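Local coordinates for cycloserine biosynthesis protein DcsG (Streptomyces lavendulae, PDB 6JIL), which catalyses the ATP-dependent cyclization of O-ureido-D-serine to the antibiotic D-cycloserine, using two magnesium ions as an ATP-grasp ligase, at residues P176-D188 and S197-D209. Sequence-based numbering, arbitrary orientation.
With ADP (adenosine-5'-diphosphate), chain G.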
ATOM      1  N   PRO A 176      -3.001   0.162  17.777  1.00 18.98           N
ATOM      2  CA  PRO A 176      -4.098  -0.395  18.560  1.00 18.96           C
ATOM      3  C   PRO A 176      -5.074  -0.961  17.536  1.00 20.29           C
ATOM      4  O   PRO A 176      -5.146  -0.460  16.415  1.00 20.44           O
ATOM      5  CB  PRO A 176      -4.666   0.826  19.270  1.00 18.81           C
ATOM      6  CG  PRO A 176      -4.378   1.943  18.307  1.00 19.04           C
ATOM      7  CD  PRO A 176      -2.961   1.630  17.887  1.00 18.44           C
ATOM      8  N   TYR A 177      -5.803  -2.007  17.899  1.00 21.55           N
ATOM      9  CA  TYR A 177      -6.770  -2.583  16.978  1.00 22.97           C
ATOM     10  C   TYR A 177      -7.996  -1.675  16.894  1.00 25.31           C
ATOM     11  O   TYR A 177      -8.662  -1.433  17.904  1.00 25.49           O
ATOM     12  CB  TYR A 177      -7.215  -3.970  17.446  1.00 22.17           C
ATOM     13  CG  TYR A 177      -8.060  -4.664  16.411  1.00 22.05           C
ATOM     14  CD1 TYR A 177      -7.470  -5.301  15.319  1.00 22.16           C
ATOM     15  CD2 TYR A 177      -9.450  -4.616  16.470  1.00 21.30           C
ATOM     16  CE1 TYR A 177      -8.244  -5.866  14.307  1.00 21.41           C
ATOM     17  CE2 TYR A 177     -10.236  -5.178  15.459  1.00 22.32           C
ATOM     18  CZ  TYR A 177      -9.625  -5.797  14.380  1.00 20.13           C
ATOM     19  OH  TYR A 177     -10.386  -6.326  13.362  1.00 20.32           O
ATOM     20  N   VAL A 178      -8.285  -1.174  15.695  1.00 26.19           N
ATOM     21  CA  VAL A 178      -9.437  -0.302  15.463  1.00 26.00           C
ATOM     22  C   VAL A 178     -10.691  -1.173  15.459  1.00 27.23           C
ATOM     23  O   VAL A 178     -10.941  -1.922  14.516  1.00 27.93           O
ATOM     24  CB  VAL A 178      -9.296   0.446  14.115  1.00 26.14           C
ATOM     25  CG1 VAL A 178     -10.583   1.200  13.779  1.00 24.16           C
ATOM     26  CG2 VAL A 178      -8.120   1.412  14.191  1.00 23.72           C
ATOM     27  N   GLU A 179     -11.469  -1.061  16.529  1.00 28.87           N
ATOM     28  CA  GLU A 179     -12.681  -1.848  16.730  1.00 29.99           C
ATOM     29  C   GLU A 179     -13.751  -1.809  15.646  1.00 28.57           C
ATOM     30  O   GLU A 179     -14.456  -2.801  15.438  1.00 28.91           O
ATOM     31  CB  GLU A 179     -13.314  -1.471  18.075  1.00 32.75           C
ATOM     32  CG  GLU A 179     -12.350  -1.592  19.255  1.00 39.05           C
ATOM     33  CD  GLU A 179     -13.033  -1.401  20.600  1.00 43.35           C
ATOM     34  OE1 GLU A 179     -13.681  -0.350  20.805  1.00 46.01           O
ATOM     35  OE2 GLU A 179     -12.916  -2.303  21.457  1.00 45.50           O
ATOM     36  N   SER A 180     -13.889  -0.685  14.954  1.00 26.79           N
ATOM     37  CA  SER A 180     -14.911  -0.596  13.917  1.00 25.23           C
ATOM     38  C   SER A 180     -14.631  -1.517  12.740  1.00 23.39           C
ATOM     39  O   SER A 180     -15.545  -1.887  12.019  1.00 24.54           O
ATOM     40  CB  SER A 180     -15.044   0.839  13.401  1.00 25.20           C
ATOM     41  OG  SER A 180     -13.937   1.198  12.593  1.00 26.08           O
ATOM     42  N   VAL A 181     -13.376  -1.896  12.544  1.00 22.32           N
ATOM     43  CA  VAL A 181     -13.029  -2.752  11.411  1.00 23.79           C
ATOM     44  C   VAL A 181     -13.702  -4.131  11.443  1.00 24.44           C
ATOM     45  O   VAL A 181     -13.932  -4.741  10.396  1.00 23.61           O
ATOM     46  CB  VAL A 181     -11.492  -2.921  11.295  1.00 21.70           C
ATOM     47  CG1 VAL A 181     -11.145  -3.791  10.104  1.00 23.12           C
ATOM     48  CG2 VAL A 181     -10.839  -1.566  11.138  1.00 21.45           C
ATOM     49  N   ASP A 182     -14.023  -4.617  12.636  1.00 25.40           N
ATOM     50  CA  ASP A 182     -14.677  -5.918  12.776  1.00 26.10           C
ATOM     51  C   ASP A 182     -16.043  -5.953  12.099  1.00 27.49           C
ATOM     52  O   ASP A 182     -16.423  -6.958  11.497  1.00 25.87           O
ATOM     53  CB  ASP A 182     -14.845  -6.267  14.255  1.00 24.75           C
ATOM     54  CG  ASP A 182     -13.643  -6.971  14.819  1.00 26.67           C
ATOM     55  OD1 ASP A 182     -13.614  -7.214  16.043  1.00 29.68           O
ATOM     56  OD2 ASP A 182     -12.726  -7.293  14.036  1.00 28.02           O
ATOM     57  N   ARG A 183     -16.780  -4.852  12.201  1.00 28.88           N
ATOM     58  CA  ARG A 183     -18.105  -4.783  11.610  1.00 30.21           C
ATOM     59  C   ARG A 183     -18.236  -3.915  10.361  1.00 28.40           C
ATOM     60  O   ARG A 183     -19.151  -4.113   9.570  1.00 29.76           O
ATOM     61  CB  ARG A 183     -19.116  -4.331  12.668  1.00 33.40           C
ATOM     62  CG  ARG A 183     -18.585  -3.312  13.677  1.00 39.20           C
ATOM     63  CD  ARG A 183     -19.622  -3.054  14.782  1.00 43.64           C
ATOM     64  NE  ARG A 183     -19.099  -2.240  15.880  1.00 46.71           N
ATOM     65  CZ  ARG A 183     -18.867  -0.931  15.809  1.00 48.50           C
ATOM     66  NH1 ARG A 183     -19.112  -0.270  14.689  1.00 49.20           N
ATOM     67  NH2 ARG A 183     -18.378  -0.285  16.861  1.00 48.94           N
ATOM     68  N   HIS A 184     -17.322  -2.973  10.167  1.00 26.61           N
ATOM     69  CA  HIS A 184     -17.402  -2.090   9.009  1.00 25.42           C
ATOM     70  C   HIS A 184     -16.211  -2.184   8.070  1.00 25.74           C
ATOM     71  O   HIS A 184     -16.082  -1.389   7.140  1.00 26.74           O
ATOM     72  CB  HIS A 184     -17.574  -0.652   9.481  1.00 24.32           C
ATOM     73  CG  HIS A 184     -18.820  -0.436  10.276  1.00 26.09           C
ATOM     74  ND1 HIS A 184     -18.815   0.119  11.537  1.00 27.10           N
ATOM     75  CD2 HIS A 184     -20.112  -0.730  10.000  1.00 26.84           C
ATOM     76  CE1 HIS A 184     -20.050   0.155  12.006  1.00 26.31           C
ATOM     77  NE2 HIS A 184     -20.855  -0.354  11.093  1.00 28.08           N
ATOM     78  N   GLY A 185     -15.344  -3.158   8.312  1.00 24.59           N
ATOM     79  CA  GLY A 185     -14.178  -3.321   7.469  1.00 23.73           C
ATOM     80  C   GLY A 185     -13.445  -2.015   7.232  1.00 23.95           C
ATOM     81  O   GLY A 185     -13.209  -1.251   8.167  1.00 23.42           O
ATOM     82  N   GLU A 186     -13.096  -1.756   5.973  1.00 23.18           N
ATOM     83  CA  GLU A 186     -12.370  -0.544   5.609  1.00 21.21           C
ATOM     84  C   GLU A 186     -12.810  -0.089   4.220  1.00 19.95           C
ATOM     85  O   GLU A 186     -13.432  -0.850   3.482  1.00 17.85           O
ATOM     86  CB  GLU A 186     -10.864  -0.832   5.595  1.00 20.66           C
ATOM     87  CG  GLU A 186     -10.393  -1.492   4.309  1.00 20.00           C
ATOM     88  CD  GLU A 186      -9.031  -2.140   4.427  1.00 20.86           C
ATOM     89  OE1 GLU A 186      -8.282  -2.120   3.432  1.00 19.53           O
ATOM     90  OE2 GLU A 186      -8.718  -2.687   5.503  1.00 22.06           O
ATOM     91  N   THR A 187     -12.480   1.150   3.866  1.00 19.43           N
ATOM     92  CA  THR A 187     -12.833   1.673   2.551  1.00 19.58           C
ATOM     93  C   THR A 187     -11.550   2.083   1.834  1.00 19.92           C
ATOM     94  O   THR A 187     -10.757   2.867   2.359  1.00 19.06           O
ATOM     95  CB  THR A 187     -13.782   2.884   2.666  1.00 20.52           C
ATOM     96  OG1 THR A 187     -14.933   2.512   3.436  1.00 20.14           O
ATOM     97  CG2 THR A 187     -14.243   3.332   1.286  1.00 19.74           C
ATOM     98  N   ASP A 188     -11.350   1.530   0.639  1.00 18.03           N
ATOM     99  CA  ASP A 188     -10.164   1.801  -0.167  1.00 17.13           C
ATOM    100  C   ASP A 188     -10.498   2.689  -1.366  1.00 17.15           C
ATOM    101  O   ASP A 188     -11.194   2.257  -2.288  1.00 17.18           O
ATOM    102  CB  ASP A 188      -9.555   0.477  -0.649  1.00 19.55           C
ATOM    103  CG  ASP A 188      -9.033  -0.390   0.502  1.00 21.55           C
ATOM    104  OD1 ASP A 188      -9.315  -0.071   1.679  1.00 21.14           O
ATOM    105  OD2 ASP A 188      -8.343  -1.396   0.225  1.00 20.02           O
ATOM    106  N   SER A 197     -11.501   8.594  -8.185  1.00 17.86           N
ATOM    107  CA  SER A 197     -12.108   7.801  -9.245  1.00 17.19           C
ATOM    108  C   SER A 197     -13.179   6.869  -8.706  1.00 16.97           C
ATOM    109  O   SER A 197     -14.313   6.888  -9.163  1.00 17.43           O
ATOM    110  CB  SER A 197     -11.052   6.969  -9.972  1.00 19.39           C
ATOM    111  OG  SER A 197     -11.654   6.146 -10.960  1.00 16.17           O
ATOM    112  N   HIS A 198     -12.816   6.057  -7.722  1.00 16.92           N
ATOM    113  CA  HIS A 198     -13.756   5.099  -7.166  1.00 17.14           C
ATOM    114  C   HIS A 198     -13.192   4.464  -5.905  1.00 18.02           C
ATOM    115  O   HIS A 198     -12.027   4.675  -5.548  1.00 14.98           O
ATOM    116  CB  HIS A 198     -14.010   3.994  -8.179  1.00 17.66           C
ATOM    117  CG  HIS A 198     -12.767   3.258  -8.572  1.00 21.20           C
ATOM    118  ND1 HIS A 198     -11.895   3.726  -9.533  1.00 19.44           N
ATOM    119  CD2 HIS A 198     -12.220   2.113  -8.093  1.00 19.61           C
ATOM    120  CE1 HIS A 198     -10.866   2.902  -9.630  1.00 19.97           C
ATOM    121  NE2 HIS A 198     -11.039   1.916  -8.767  1.00 20.27           N
ATOM    122  N   ALA A 199     -14.026   3.665  -5.248  1.00 17.98           N
ATOM    123  CA  ALA A 199     -13.624   2.992  -4.029  1.00 18.99           C
ATOM    124  C   ALA A 199     -14.332   1.656  -3.870  1.00 20.36           C
ATOM    125  O   ALA A 199     -15.252   1.321  -4.622  1.00 21.75           O
ATOM    126  CB  ALA A 199     -13.917   3.883  -2.827  1.00 19.28           C
ATOM    127  N   ILE A 200     -13.882   0.885  -2.889  1.00 20.56           N
ATOM    128  CA  ILE A 200     -14.488  -0.399  -2.597  1.00 20.59           C
ATOM    129  C   ILE A 200     -14.490  -0.580  -1.092  1.00 20.09           C
ATOM    130  O   ILE A 200     -13.846   0.161  -0.353  1.00 18.26           O
ATOM    131  CB  ILE A 200     -13.689  -1.588  -3.186  1.00 21.55           C
ATOM    132  CG1 ILE A 200     -12.423  -1.823  -2.355  1.00 22.88           C
ATOM    133  CG2 ILE A 200     -13.337  -1.319  -4.640  1.00 22.72           C
ATOM    134  CD1 ILE A 200     -11.662  -3.088  -2.712  1.00 21.81           C
ATOM    135  N   HIS A 201     -15.243  -1.568  -0.647  1.00 19.64           N
ATOM    136  CA  HIS A 201     -15.277  -1.905   0.749  1.00 18.54           C
ATOM    137  C   HIS A 201     -14.497  -3.216   0.799  1.00 19.60           C
ATOM    138  O   HIS A 201     -14.614  -4.053  -0.103  1.00 19.34           O
ATOM    139  CB  HIS A 201     -16.711  -2.107   1.238  1.00 19.74           C
ATOM    140  CG  HIS A 201     -16.794  -2.835   2.539  1.00 21.35           C
ATOM    141  ND1 HIS A 201     -17.004  -4.194   2.616  1.00 23.57           N
ATOM    142  CD2 HIS A 201     -16.614  -2.409   3.811  1.00 22.72           C
ATOM    143  CE1 HIS A 201     -16.947  -4.575   3.880  1.00 24.18           C
ATOM    144  NE2 HIS A 201     -16.711  -3.511   4.624  1.00 24.26           N
ATOM    145  N   LYS A 202     -13.664  -3.368   1.820  1.00 18.40           N
ATOM    146  CA  LYS A 202     -12.883  -4.580   1.983  1.00 18.17           C
ATOM    147  C   LYS A 202     -13.160  -5.077   3.396  1.00 19.44           C
ATOM    148  O   LYS A 202     -13.018  -4.321   4.360  1.00 19.80           O
ATOM    149  CB  LYS A 202     -11.388  -4.289   1.809  1.00 18.33           C
ATOM    150  CG  LYS A 202     -10.513  -5.523   1.960  1.00 20.66           C
ATOM    151  CD  LYS A 202      -9.031  -5.173   2.065  1.00 22.91           C
ATOM    152  CE  LYS A 202      -8.504  -4.548   0.782  1.00 22.56           C
ATOM    153  NZ  LYS A 202      -7.049  -4.262   0.870  1.00 19.28           N
ATOM    154  N   GLY A 203     -13.565  -6.339   3.519  1.00 18.42           N
ATOM    155  CA  GLY A 203     -13.862  -6.886   4.830  1.00 19.01           C
ATOM    156  C   GLY A 203     -12.649  -6.944   5.737  1.00 20.71           C
ATOM    157  O   GLY A 203     -11.519  -6.764   5.284  1.00 20.60           O
ATOM    158  N   ALA A 204     -12.885  -7.192   7.023  1.00 21.17           N
ATOM    159  CA  ALA A 204     -11.802  -7.290   7.993  1.00 21.36           C
ATOM    160  C   ALA A 204     -10.911  -8.461   7.586  1.00 22.04           C
ATOM    161  O   ALA A 204     -11.386  -9.422   6.994  1.00 23.82           O
ATOM    162  CB  ALA A 204     -12.375  -7.510   9.391  1.00 18.00           C
HETATM  163  N   MSE A 205      -9.622  -8.383   7.901  1.00 23.79           N
HETATM  164  CA  MSE A 205      -8.685  -9.447   7.542  1.00 23.71           C
HETATM  165  C   MSE A 205      -8.221 -10.265   8.746  1.00 23.66           C
HETATM  166  O   MSE A 205      -7.897 -11.449   8.625  1.00 22.38           O
HETATM  167  CB  MSE A 205      -7.463  -8.844   6.849  1.00 24.34           C
HETATM  168  CG  MSE A 205      -7.757  -8.196   5.505  1.00 28.23           C
HETATM  169 SE   MSE A 205      -8.180  -9.498   4.135  1.00 32.87          SE
HETATM  170  CE  MSE A 205     -10.052  -9.101   3.849  1.00 27.07           C
ATOM    171  N   LEU A 206      -8.182  -9.619   9.903  1.00 23.32           N
ATOM    172  CA  LEU A 206      -7.745 -10.257  11.135  1.00 23.10           C
ATOM    173  C   LEU A 206      -8.939 -10.761  11.950  1.00 25.57           C
ATOM    174  O   LEU A 206      -9.670  -9.971  12.551  1.00 25.98           O
ATOM    175  CB  LEU A 206      -6.936  -9.250  11.955  1.00 19.82           C
ATOM    176  CG  LEU A 206      -5.492  -8.914  11.553  1.00 18.63           C
ATOM    177  CD1 LEU A 206      -5.185  -9.368  10.133  1.00 18.31           C
ATOM    178  CD2 LEU A 206      -5.273  -7.429  11.722  1.00 13.70           C
HETATM  179  N   MSE A 207      -9.130 -12.078  11.976  1.00 27.15           N
HETATM  180  CA  MSE A 207     -10.237 -12.672  12.717  1.00 28.52           C
HETATM  181  C   MSE A 207      -9.936 -12.776  14.206  1.00 27.31           C
HETATM  182  O   MSE A 207      -8.792 -12.984  14.606  1.00 28.64           O
HETATM  183  CB  MSE A 207     -10.554 -14.068  12.178  1.00 32.18           C
HETATM  184  CG  MSE A 207     -11.018 -14.103  10.730  1.00 38.80           C
HETATM  185 SE   MSE A 207     -12.477 -12.886  10.327  1.00 51.55          SE
HETATM  186  CE  MSE A 207     -13.776 -13.507  11.622  1.00 47.41           C
ATOM    187  N   PRO A 208     -10.968 -12.634  15.052  1.00 26.23           N
ATOM    188  CA  PRO A 208     -10.787 -12.721  16.504  1.00 26.18           C
ATOM    189  C   PRO A 208     -10.155 -14.051  16.924  1.00 26.51           C
ATOM    190  O   PRO A 208      -9.476 -14.125  17.939  1.00 26.78           O
ATOM    191  CB  PRO A 208     -12.210 -12.569  17.036  1.00 24.56           C
ATOM    192  CG  PRO A 208     -12.870 -11.716  16.000  1.00 25.49           C
ATOM    193  CD  PRO A 208     -12.369 -12.323  14.718  1.00 25.74           C
ATOM    194  N   ASP A 209     -10.374 -15.094  16.128  1.00 29.17           N
ATOM    195  CA  ASP A 209      -9.839 -16.420  16.431  1.00 31.86           C
ATOM    196  C   ASP A 209      -8.408 -16.655  15.939  1.00 32.59           C
ATOM    197  O   ASP A 209      -7.945 -17.795  15.908  1.00 34.42           O
ATOM    198  CB  ASP A 209     -10.753 -17.508  15.853  1.00 33.44           C
ATOM    199  CG  ASP A 209     -10.603 -17.666  14.350  1.00 36.36           C
ATOM    200  OD1 ASP A 209     -11.295 -18.527  13.766  1.00 38.40           O
ATOM    201  OD2 ASP A 209      -9.791 -16.935  13.747  1.00 38.74           O
TER
HETATM  202  PB  ADP G 403      -1.136  -4.709   4.321  1.00 15.07           P
HETATM  203  O1B ADP G 403      -2.635  -4.779   3.731  1.00 15.55           O
HETATM  204  O2B ADP G 403      -0.283  -3.785   3.455  1.00 16.24           O
HETATM  205  O3B ADP G 403      -0.532  -6.130   4.305  1.00 14.51           O
HETATM  206  PA  ADP G 403      -2.525  -3.541   6.388  1.00 15.40           P
HETATM  207  O1A ADP G 403      -2.263  -2.323   7.151  1.00 18.23           O
HETATM  208  O2A ADP G 403      -3.518  -3.169   5.203  1.00 18.51           O
HETATM  209  O3A ADP G 403      -1.099  -4.126   5.849  1.00 18.34           O
HETATM  210  O5' ADP G 403      -3.168  -4.629   7.384  1.00 19.41           O
HETATM  211  C5' ADP G 403      -3.777  -5.673   6.625  1.00 15.69           C
HETATM  212  C4' ADP G 403      -5.184  -5.926   7.184  1.00 17.85           C
HETATM  213  O4' ADP G 403      -5.118  -6.144   8.611  1.00 18.45           O
HETATM  214  C3' ADP G 403      -6.092  -4.724   6.953  1.00 17.94           C
HETATM  215  O3' ADP G 403      -6.770  -4.807   5.705  1.00 20.88           O
HETATM  216  C2' ADP G 403      -7.036  -4.768   8.156  1.00 19.64           C
HETATM  217  O2' ADP G 403      -8.194  -5.566   7.893  1.00 21.76           O
HETATM  218  C1' ADP G 403      -6.154  -5.360   9.280  1.00 19.75           C
HETATM  219  N9  ADP G 403      -5.561  -4.290  10.131  1.00 19.96           N
HETATM  220  C8  ADP G 403      -4.253  -3.869  10.143  1.00 19.04           C
HETATM  221  N7  ADP G 403      -4.074  -2.955  11.050  1.00 16.25           N
HETATM  222  C5  ADP G 403      -5.241  -2.718  11.682  1.00 17.79           C
HETATM  223  C6  ADP G 403      -5.607  -2.017  12.863  1.00 17.65           C
HETATM  224  N6  ADP G 403      -4.697  -1.190  13.507  1.00 15.38           N
HETATM  225  N1  ADP G 403      -6.849  -2.185  13.356  1.00 17.83           N
HETATM  226  C2  ADP G 403      -7.737  -2.990  12.770  1.00 18.87           C
HETATM  227  N3  ADP G 403      -7.437  -3.673  11.667  1.00 18.46           N
HETATM  228  C4  ADP G 403      -6.222  -3.572  11.095  1.00 17.97           C
HETATM  229  O   HOH W   1      -9.142  -6.828  10.640  1.00 16.29           O
HETATM  230  O   HOH W   2     -10.212  -4.472   6.764  1.00 17.91           O
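Lys202 and Glu186 face each other as a hydrogen-bonded pair of an antiparallel hairpin, and their side chains run the same way. Lys202 N donates to Glu186 O, and Glu186 N returns the bond to Lys202 O. Two more bonds join Asp188 and Ile200 in the same way. The lysine can be followed outward. Its CB packs on Glu186 CG. CG stands anti to the backbone N (chi1 -180°), which keeps the chain beside the glutamate. Lys202 CD then touches Glu186 OE1 at 3.4 Å. A bend at chi3 (-65°) brings Lys202 CE to 3.2 Å from Asp188 OD2. At the tip, Lys202 NZ forms a salt bridge with Asp188 OD2 at 3.2 Å, which includes a weak hydrogen bond. A second salt bridge joins Lys202 NZ to Glu186 OE1 at 3.6 Å. The positive tip probably eases the closeness of Glu186 OE1 and Asp188 OD1, which are 2.9 Å apart and not hydrogen-bonded to each other.

The other oxygen of Glu186 serves the nucleotide. Glu186 OE2 accepts a hydrogen bond from ADP O3' at 2.9 Å, and a water links OE2 to Gly203 O and ADP O2'. At the adenine end, Val178 N donates to ADP N1 and Pro176 O accepts from ADP N6. The Tyr177 ring lays a face over ADP C2, while Leu206 CD2 meets the ring at its edge and also touches the ribose. Tyr177 OH donates to Asp182 OD2, from above the carboxylate plane. Ala204 CB packs against Val181 CG1 at 4.0 Å. Together the two segments line the adenine and ribose part of the ATP-grasp nucleotide pocket.

The hairpin of strands 186-192 and 195-202 lies inside an antiparallel sheet, flanked by strands 252-259 and 220-223. Helix 181-184 leads into it from strand 172-176, and Val181 rests on Val258 of strand 252-259.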